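Long-range contacts in integrase (Bovine immunodeficiency virus, PDB 3KKS), which probably catalyses, through this catalytic core domain, the insertion of reverse-transcribed viral DNA into host DNA, as retroviral integrases do: residues T10-T15 and R105-Q110; R100-R105 and L122-L127. One frame throughout, in Å; residues are numbered along the deposited sequence.

How the contacts relate
From the N terminus, the chain first runs through strand 4-12 and turns back into strand 15-22. Helix 89-109, which meets this hairpin, comes after the rest of the sheet and several helices. Contact 1 then closes a long loop, with 89 residues between its segments, by setting the end of the helix against the hairpin. Contact 2 closes a much shorter one, 16 residues, when helix 116-129 folds back on helix 89-109. The two contacts cross along the chain and share R105. Their centres lie about 9 Å apart. Together they tie the turn of the hairpin 4-12/15-22 and helix 116-129 to the same long helix.

Contact 1: T10-T15 and R105-Q110; sequences THWNKT and RLAAYQ
L106 meets the indole of W12 first, near the end of helix 89-109. Its CB sits over one face of the six-membered ring, 3.8 Å from the centroid and 14° off the normal, a CH-pi contact. CG and CD2 continue beneath the ring toward its five-membered part. W12 reaches the helix because its CG lies anti to the backbone N (chi1 176°). A107 comes next: its CB touches W12 CH2 at 3.8 Å, at the far end of the indole. Q110, a turn further on, lies at the ring edge, and its extended side chain brings the amide beside the indole nitrogen. The ring and this amide are turned 51° apart. N13 follows W12 in the turn, and its amide is nearly coplanar with that of Q110.

The turn from W12 to T15 is type II'. T15 OG1 donates a hydrogen bond to W12 O over 2.7 Å, in the carbonyl plane, which adds a side-chain link across the turn. The W12 side chain also touches I17 of strand 15-22. The contact therefore rests mainly on apolar packing: one broad ring is laid on the helix, with the Q110 amide at the edge by NE1 and N13 over the face opposite L106.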
ATOM      1  N   THR A  10      -0.313  -6.336  -7.786  1.00 33.21           N
ATOM      2  CA  THR A  10       0.720  -7.328  -7.999  1.00 34.11           C
ATOM      3  C   THR A  10       0.068  -8.687  -8.013  1.00 34.46           C
ATOM      4  O   THR A  10      -1.125  -8.823  -7.754  1.00 34.28           O
ATOM      5  CB  THR A  10       1.770  -7.323  -6.883  1.00 34.52           C
ATOM      6  OG1 THR A  10       1.153  -7.707  -5.649  1.00 34.62           O
ATOM      7  CG2 THR A  10       2.379  -5.948  -6.736  1.00 36.62           C
ATOM      8  N   HIS A  11       0.869  -9.694  -8.314  1.00 34.65           N
ATOM      9  CA  HIS A  11       0.386 -11.055  -8.352  1.00 36.54           C
ATOM     10  C   HIS A  11       1.262 -11.940  -7.508  1.00 37.11           C
ATOM     11  O   HIS A  11       2.480 -11.809  -7.472  1.00 37.37           O
ATOM     12  CB  HIS A  11       0.384 -11.590  -9.781  1.00 37.69           C
ATOM     13  CG  HIS A  11      -0.473 -10.804 -10.711  1.00 37.29           C
ATOM     14  ND1 HIS A  11      -1.727 -11.218 -11.107  1.00 40.41           N
ATOM     15  CD2 HIS A  11      -0.279  -9.589 -11.284  1.00 38.39           C
ATOM     16  CE1 HIS A  11      -2.269 -10.295 -11.876  1.00 38.73           C
ATOM     17  NE2 HIS A  11      -1.415  -9.297 -12.000  1.00 39.00           N
ATOM     18  N   TRP A  12       0.595 -12.851  -6.831  1.00 36.56           N
ATOM     19  CA  TRP A  12       1.210 -13.846  -5.983  1.00 36.95           C
ATOM     20  C   TRP A  12       0.421 -15.076  -6.401  1.00 37.47           C
ATOM     21  O   TRP A  12      -0.708 -15.256  -5.968  1.00 37.04           O
ATOM     22  CB  TRP A  12       0.947 -13.504  -4.536  1.00 34.67           C
ATOM     23  CG  TRP A  12       1.475 -14.542  -3.659  1.00 32.84           C
ATOM     24  CD1 TRP A  12       0.772 -15.422  -2.914  1.00 31.87           C
ATOM     25  CD2 TRP A  12       2.848 -14.787  -3.412  1.00 32.06           C
ATOM     26  NE1 TRP A  12       1.630 -16.210  -2.192  1.00 31.41           N
ATOM     27  CE2 TRP A  12       2.915 -15.838  -2.479  1.00 31.61           C
ATOM     28  CE3 TRP A  12       4.036 -14.212  -3.882  1.00 31.51           C
ATOM     29  CZ2 TRP A  12       4.131 -16.338  -2.005  1.00 33.21           C
ATOM     30  CZ3 TRP A  12       5.264 -14.709  -3.408  1.00 31.57           C
ATOM     31  CH2 TRP A  12       5.293 -15.761  -2.474  1.00 31.59           C
ATOM     32  N   ASN A  13       1.004 -15.885  -7.282  1.00 38.98           N
ATOM     33  CA  ASN A  13       0.329 -17.049  -7.846  1.00 38.92           C
ATOM     34  C   ASN A  13      -0.894 -16.536  -8.569  1.00 38.55           C
ATOM     35  O   ASN A  13      -0.819 -15.516  -9.234  1.00 39.57           O
ATOM     36  CB  ASN A  13      -0.043 -18.036  -6.761  1.00 41.12           C
ATOM     37  CG  ASN A  13       1.142 -18.420  -5.955  1.00 43.99           C
ATOM     38  OD1 ASN A  13       2.245 -18.533  -6.491  1.00 44.89           O
ATOM     39  ND2 ASN A  13       0.947 -18.612  -4.657  1.00 43.63           N
ATOM     40  N   LYS A  14      -2.032 -17.195  -8.416  1.00 38.31           N
ATOM     41  CA  LYS A  14      -3.235 -16.731  -9.108  1.00 39.20           C
ATOM     42  C   LYS A  14      -3.936 -15.570  -8.437  1.00 39.06           C
ATOM     43  O   LYS A  14      -4.795 -14.923  -9.028  1.00 39.57           O
ATOM     44  CB  LYS A  14      -4.224 -17.878  -9.286  1.00 38.90           C
ATOM     45  N   THR A  15      -3.568 -15.288  -7.201  1.00 38.01           N
ATOM     46  CA  THR A  15      -4.225 -14.205  -6.496  1.00 36.41           C
ATOM     47  C   THR A  15      -3.658 -12.834  -6.845  1.00 33.74           C
ATOM     48  O   THR A  15      -2.445 -12.657  -6.938  1.00 35.24           O
ATOM     49  CB  THR A  15      -4.137 -14.409  -4.987  1.00 36.97           C
ATOM     50  OG1 THR A  15      -2.780 -14.264  -4.584  1.00 40.28           O
ATOM     51  CG2 THR A  15      -4.619 -15.801  -4.601  1.00 37.42           C
ATOM     52  N   ARG A 105       7.818 -12.306   2.804  1.00 24.39           N
ATOM     53  CA  ARG A 105       6.992 -12.692   3.946  1.00 23.49           C
ATOM     54  C   ARG A 105       5.868 -13.620   3.492  1.00 22.56           C
ATOM     55  O   ARG A 105       5.514 -14.578   4.182  1.00 21.04           O
ATOM     56  CB  ARG A 105       6.390 -11.457   4.616  1.00 22.96           C
ATOM     57  CG  ARG A 105       7.415 -10.491   5.204  1.00 24.99           C
ATOM     58  CD  ARG A 105       8.219 -11.129   6.332  1.00 26.13           C
ATOM     59  NE  ARG A 105       9.057 -10.143   7.013  1.00 27.74           N
ATOM     60  CZ  ARG A 105      10.210  -9.681   6.541  1.00 27.30           C
ATOM     61  NH1 ARG A 105      10.672 -10.123   5.382  1.00 22.44           N
ATOM     62  NH2 ARG A 105      10.894  -8.765   7.221  1.00 26.78           N
ATOM     63  N   LEU A 106       5.313 -13.323   2.325  1.00 22.20           N
ATOM     64  CA  LEU A 106       4.245 -14.125   1.745  1.00 24.37           C
ATOM     65  C   LEU A 106       4.760 -15.542   1.533  1.00 25.27           C
ATOM     66  O   LEU A 106       4.097 -16.515   1.889  1.00 26.23           O
ATOM     67  CB  LEU A 106       3.807 -13.510   0.413  1.00 24.55           C
ATOM     68  CG  LEU A 106       2.342 -13.096   0.190  1.00 26.71           C
ATOM     69  CD1 LEU A 106       1.649 -12.792   1.506  1.00 26.91           C
ATOM     70  CD2 LEU A 106       2.296 -11.891  -0.731  1.00 26.06           C
ATOM     71  N   ALA A 107       5.952 -15.662   0.967  1.00 26.74           N
ATOM     72  CA  ALA A 107       6.526 -16.979   0.732  1.00 26.77           C
ATOM     73  C   ALA A 107       6.649 -17.740   2.043  1.00 28.48           C
ATOM     74  O   ALA A 107       6.506 -18.958   2.078  1.00 30.48           O
ATOM     75  CB  ALA A 107       7.892 -16.852   0.083  1.00 26.26           C
ATOM     76  N   ALA A 108       6.914 -17.026   3.128  1.00 28.71           N
ATOM     77  CA  ALA A 108       7.059 -17.686   4.412  1.00 28.44           C
ATOM     78  C   ALA A 108       5.739 -18.108   5.044  1.00 28.94           C
ATOM     79  O   ALA A 108       5.576 -19.259   5.442  1.00 31.42           O
ATOM     80  CB  ALA A 108       7.830 -16.789   5.372  1.00 27.85           C
ATOM     81  N   TYR A 109       4.782 -17.190   5.113  1.00 27.74           N
ATOM     82  CA  TYR A 109       3.514 -17.482   5.761  1.00 26.75           C
ATOM     83  C   TYR A 109       2.466 -18.313   5.025  1.00 26.85           C
ATOM     84  O   TYR A 109       1.615 -18.919   5.668  1.00 25.78           O
ATOM     85  CB  TYR A 109       2.885 -16.171   6.236  1.00 26.17           C
ATOM     86  CG  TYR A 109       3.704 -15.454   7.295  1.00 28.54           C
ATOM     87  CD1 TYR A 109       4.005 -16.071   8.515  1.00 29.39           C
ATOM     88  CD2 TYR A 109       4.157 -14.152   7.092  1.00 26.83           C
ATOM     89  CE1 TYR A 109       4.733 -15.403   9.506  1.00 28.77           C
ATOM     90  CE2 TYR A 109       4.887 -13.479   8.073  1.00 27.18           C
ATOM     91  CZ  TYR A 109       5.168 -14.106   9.276  1.00 27.99           C
ATOM     92  OH  TYR A 109       5.871 -13.429  10.252  1.00 29.53           O
ATOM     93  N   GLN A 110       2.522 -18.362   3.697  1.00 25.93           N
ATOM     94  CA  GLN A 110       1.529 -19.114   2.939  1.00 27.21           C
ATOM     95  C   GLN A 110       1.439 -20.576   3.370  1.00 27.05           C
ATOM     96  O   GLN A 110       0.358 -21.162   3.386  1.00 26.59           O
ATOM     97  CB  GLN A 110       1.823 -19.033   1.436  1.00 28.48           C
ATOM     98  CG  GLN A 110       3.168 -19.597   1.024  1.00 30.86           C
ATOM     99  CD  GLN A 110       3.335 -19.654  -0.480  1.00 34.53           C
ATOM    100  OE1 GLN A 110       4.411 -19.973  -0.985  1.00 35.30           O
ATOM    101  NE2 GLN A 110       2.267 -19.343  -1.209  1.00 34.84           N
TER

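Contact 2: R100-R105 and L122-L127; sequences RDLKDR and LALVSL
L127 and R105 pack against each other across the two helices, and each buries nearly 80 Å² in the contact. L127 CD2 lies over the centre of the R105 guanidinium, 3.8 Å above its plane. The same methyl touches R105 CG and D101 CB. The arginine can fold over it because its chain bends at chi2 (-63°). R105 CB meanwhile meets A123 CB at 3.5 Å, where the two backbones come closest.

The polar end of R105 turns to S126. NE donates a hydrogen bond to S126 OG over 2.7 Å. The acceptor lies in the guanidinium plane, but the bond is bent, with an N-H...O angle of 142°. The OG of S126 lies anti to its backbone N, facing the arginine. A water joins the same group: it accepts from R105 NH2 at 2.9 Å and donates to S126 O. It also hydrogen-bonds to S126 OG. One face of the guanidinium is thus against a methyl, while its edge is held by polar partners.

L102 forms the apolar floor. Its CD1 meets L127 CD1 at 3.4 Å, tighter than usual for two carbons, and the two side chains cross at about a right angle. The same L102 methyl reaches L124 CD2 and A123 CB. D101 forms salt bridges with R100 and R131, and R131 also bonds to L127 O.

The axes of segments 100-105 and 122-127 approach to 9.0 Å, with their N-to-C directions 127° apart. This is a helix-helix packing between helices 89-109 and 116-129, which follow one another in the chain, within the RNase H-like fold of retroviral integrase cores.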
ATOM      1  N   ARG A 100       9.205  -6.303  -2.480  1.00 30.59           N
ATOM      2  CA  ARG A 100      10.111  -7.443  -2.408  1.00 32.66           C
ATOM      3  C   ARG A 100       9.988  -8.096  -1.036  1.00 30.01           C
ATOM      4  O   ARG A 100       9.825  -9.307  -0.926  1.00 29.26           O
ATOM      5  CB  ARG A 100      11.549  -6.961  -2.649  1.00 35.96           C
ATOM      6  CG  ARG A 100      12.541  -8.045  -3.007  1.00 40.14           C
ATOM      7  CD  ARG A 100      12.992  -8.819  -1.787  1.00 46.03           C
ATOM      8  NE  ARG A 100      13.561  -7.950  -0.758  1.00 50.44           N
ATOM      9  CZ  ARG A 100      14.572  -7.106  -0.956  1.00 53.57           C
ATOM     10  NH1 ARG A 100      15.136  -7.006  -2.154  1.00 54.22           N
ATOM     11  NH2 ARG A 100      15.022  -6.359   0.048  1.00 52.97           N
ATOM     12  N   ASP A 101      10.051  -7.277   0.006  1.00 28.84           N
ATOM     13  CA  ASP A 101       9.944  -7.762   1.374  1.00 28.67           C
ATOM     14  C   ASP A 101       8.583  -8.413   1.628  1.00 28.91           C
ATOM     15  O   ASP A 101       8.477  -9.373   2.387  1.00 30.40           O
ATOM     16  CB  ASP A 101      10.155  -6.604   2.351  1.00 30.49           C
ATOM     17  CG  ASP A 101      11.583  -6.098   2.355  1.00 31.83           C
ATOM     18  OD1 ASP A 101      11.851  -5.066   2.999  1.00 32.12           O
ATOM     19  OD2 ASP A 101      12.440  -6.739   1.715  1.00 32.58           O
ATOM     20  N   LEU A 102       7.545  -7.881   0.995  1.00 26.83           N
ATOM     21  CA  LEU A 102       6.207  -8.416   1.157  1.00 25.69           C
ATOM     22  C   LEU A 102       6.152  -9.803   0.544  1.00 26.53           C
ATOM     23  O   LEU A 102       5.572 -10.730   1.116  1.00 24.42           O
ATOM     24  CB  LEU A 102       5.180  -7.511   0.469  1.00 23.09           C
ATOM     25  CG  LEU A 102       3.722  -7.929   0.659  1.00 24.69           C
ATOM     26  CD1 LEU A 102       3.370  -7.829   2.130  1.00 24.76           C
ATOM     27  CD2 LEU A 102       2.795  -7.046  -0.177  1.00 23.10           C
ATOM     28  N   LYS A 103       6.749  -9.935  -0.637  1.00 26.41           N
ATOM     29  CA  LYS A 103       6.769 -11.207  -1.331  1.00 27.70           C
ATOM     30  C   LYS A 103       7.574 -12.240  -0.543  1.00 27.24           C
ATOM     31  O   LYS A 103       7.248 -13.421  -0.563  1.00 28.22           O
ATOM     32  CB  LYS A 103       7.330 -11.018  -2.740  1.00 31.13           C
ATOM     33  CG  LYS A 103       6.412 -10.177  -3.624  1.00 34.52           C
ATOM     34  CD  LYS A 103       7.019  -9.901  -4.993  1.00 39.47           C
ATOM     35  CE  LYS A 103       6.080  -9.071  -5.864  1.00 40.65           C
ATOM     36  NZ  LYS A 103       4.798  -9.781  -6.120  1.00 43.23           N
ATOM     37  N   ASP A 104       8.600 -11.791   0.173  1.00 26.67           N
ATOM     38  CA  ASP A 104       9.410 -12.694   0.989  1.00 26.55           C
ATOM     39  C   ASP A 104       8.581 -13.200   2.175  1.00 25.69           C
ATOM     40  O   ASP A 104       8.623 -14.381   2.510  1.00 23.33           O
ATOM     41  CB  ASP A 104      10.669 -11.974   1.499  1.00 27.48           C
ATOM     42  CG  ASP A 104      11.647 -11.638   0.379  1.00 32.37           C
ATOM     43  OD1 ASP A 104      12.545 -10.785   0.593  1.00 32.06           O
ATOM     44  OD2 ASP A 104      11.522 -12.236  -0.712  1.00 33.13           O
ATOM     45  N   ARG A 105       7.818 -12.306   2.804  1.00 24.39           N
ATOM     46  CA  ARG A 105       6.992 -12.692   3.946  1.00 23.49           C
ATOM     47  C   ARG A 105       5.868 -13.620   3.492  1.00 22.56           C
ATOM     48  O   ARG A 105       5.514 -14.578   4.182  1.00 21.04           O
ATOM     49  CB  ARG A 105       6.390 -11.457   4.616  1.00 22.96           C
ATOM     50  CG  ARG A 105       7.415 -10.491   5.204  1.00 24.99           C
ATOM     51  CD  ARG A 105       8.219 -11.129   6.332  1.00 26.13           C
ATOM     52  NE  ARG A 105       9.057 -10.143   7.013  1.00 27.74           N
ATOM     53  CZ  ARG A 105      10.210  -9.681   6.541  1.00 27.30           C
ATOM     54  NH1 ARG A 105      10.672 -10.123   5.382  1.00 22.44           N
ATOM     55  NH2 ARG A 105      10.894  -8.765   7.221  1.00 26.78           N
ATOM     56  N   LEU A 122      -0.544 -11.616   8.061  1.00 19.73           N
ATOM     57  CA  LEU A 122       0.652 -11.868   8.859  1.00 20.19           C
ATOM     58  C   LEU A 122       1.887 -11.247   8.214  1.00 19.95           C
ATOM     59  O   LEU A 122       2.792 -10.792   8.909  1.00 20.28           O
ATOM     60  CB  LEU A 122       0.872 -13.367   9.041  1.00 18.30           C
ATOM     61  CG  LEU A 122      -0.124 -14.138   9.907  1.00 22.27           C
ATOM     62  CD1 LEU A 122       0.291 -15.606   9.915  1.00 20.53           C
ATOM     63  CD2 LEU A 122      -0.138 -13.595  11.326  1.00 23.78           C
ATOM     64  N   ALA A 123       1.924 -11.240   6.885  1.00 17.08           N
ATOM     65  CA  ALA A 123       3.054 -10.660   6.172  1.00 19.46           C
ATOM     66  C   ALA A 123       3.114  -9.150   6.421  1.00 21.18           C
ATOM     67  O   ALA A 123       4.202  -8.581   6.515  1.00 22.43           O
ATOM     68  CB  ALA A 123       2.940 -10.939   4.677  1.00 17.87           C
ATOM     69  N   LEU A 124       1.947  -8.509   6.535  1.00 19.55           N
ATOM     70  CA  LEU A 124       1.884  -7.065   6.762  1.00 19.59           C
ATOM     71  C   LEU A 124       2.236  -6.697   8.199  1.00 19.23           C
ATOM     72  O   LEU A 124       2.874  -5.682   8.449  1.00 19.73           O
ATOM     73  CB  LEU A 124       0.486  -6.535   6.415  1.00 18.91           C
ATOM     74  CG  LEU A 124       0.155  -6.611   4.920  1.00 20.40           C
ATOM     75  CD1 LEU A 124      -1.341  -6.444   4.684  1.00 19.26           C
ATOM     76  CD2 LEU A 124       0.945  -5.527   4.187  1.00 20.57           C
ATOM     77  N   VAL A 125       1.792  -7.518   9.139  1.00 17.82           N
ATOM     78  CA  VAL A 125       2.078  -7.311  10.547  1.00 20.33           C
ATOM     79  C   VAL A 125       3.594  -7.388  10.756  1.00 22.29           C
ATOM     80  O   VAL A 125       4.177  -6.621  11.525  1.00 19.89           O
ATOM     81  CB  VAL A 125       1.407  -8.408  11.382  1.00 21.01           C
ATOM     82  CG1 VAL A 125       1.994  -8.441  12.780  1.00 25.10           C
ATOM     83  CG2 VAL A 125      -0.087  -8.158  11.430  1.00 23.38           C
ATOM     84  N   SER A 126       4.206  -8.341  10.061  1.00 21.26           N
ATOM     85  CA  SER A 126       5.640  -8.576  10.116  1.00 23.42           C
ATOM     86  C   SER A 126       6.412  -7.366   9.599  1.00 22.71           C
ATOM     87  O   SER A 126       7.353  -6.894  10.237  1.00 23.75           O
ATOM     88  CB  SER A 126       5.987  -9.812   9.266  1.00 24.58           C
ATOM     89  OG  SER A 126       7.389  -9.978   9.122  1.00 22.45           O
ATOM     90  N   LEU A 127       6.016  -6.878   8.431  1.00 22.41           N
ATOM     91  CA  LEU A 127       6.668  -5.731   7.812  1.00 22.88           C
ATOM     92  C   LEU A 127       6.493  -4.447   8.588  1.00 23.56           C
ATOM     93  O   LEU A 127       7.432  -3.669   8.740  1.00 23.59           O
ATOM     94  CB  LEU A 127       6.125  -5.509   6.397  1.00 23.60           C
ATOM     95  CG  LEU A 127       6.365  -6.627   5.379  1.00 23.73           C
ATOM     96  CD1 LEU A 127       5.737  -6.251   4.061  1.00 24.65           C
ATOM     97  CD2 LEU A 127       7.859  -6.852   5.210  1.00 22.93           C
TER
HETATM   98  O   HOH W   1       9.718  -8.190   9.768  1.00 36.49           O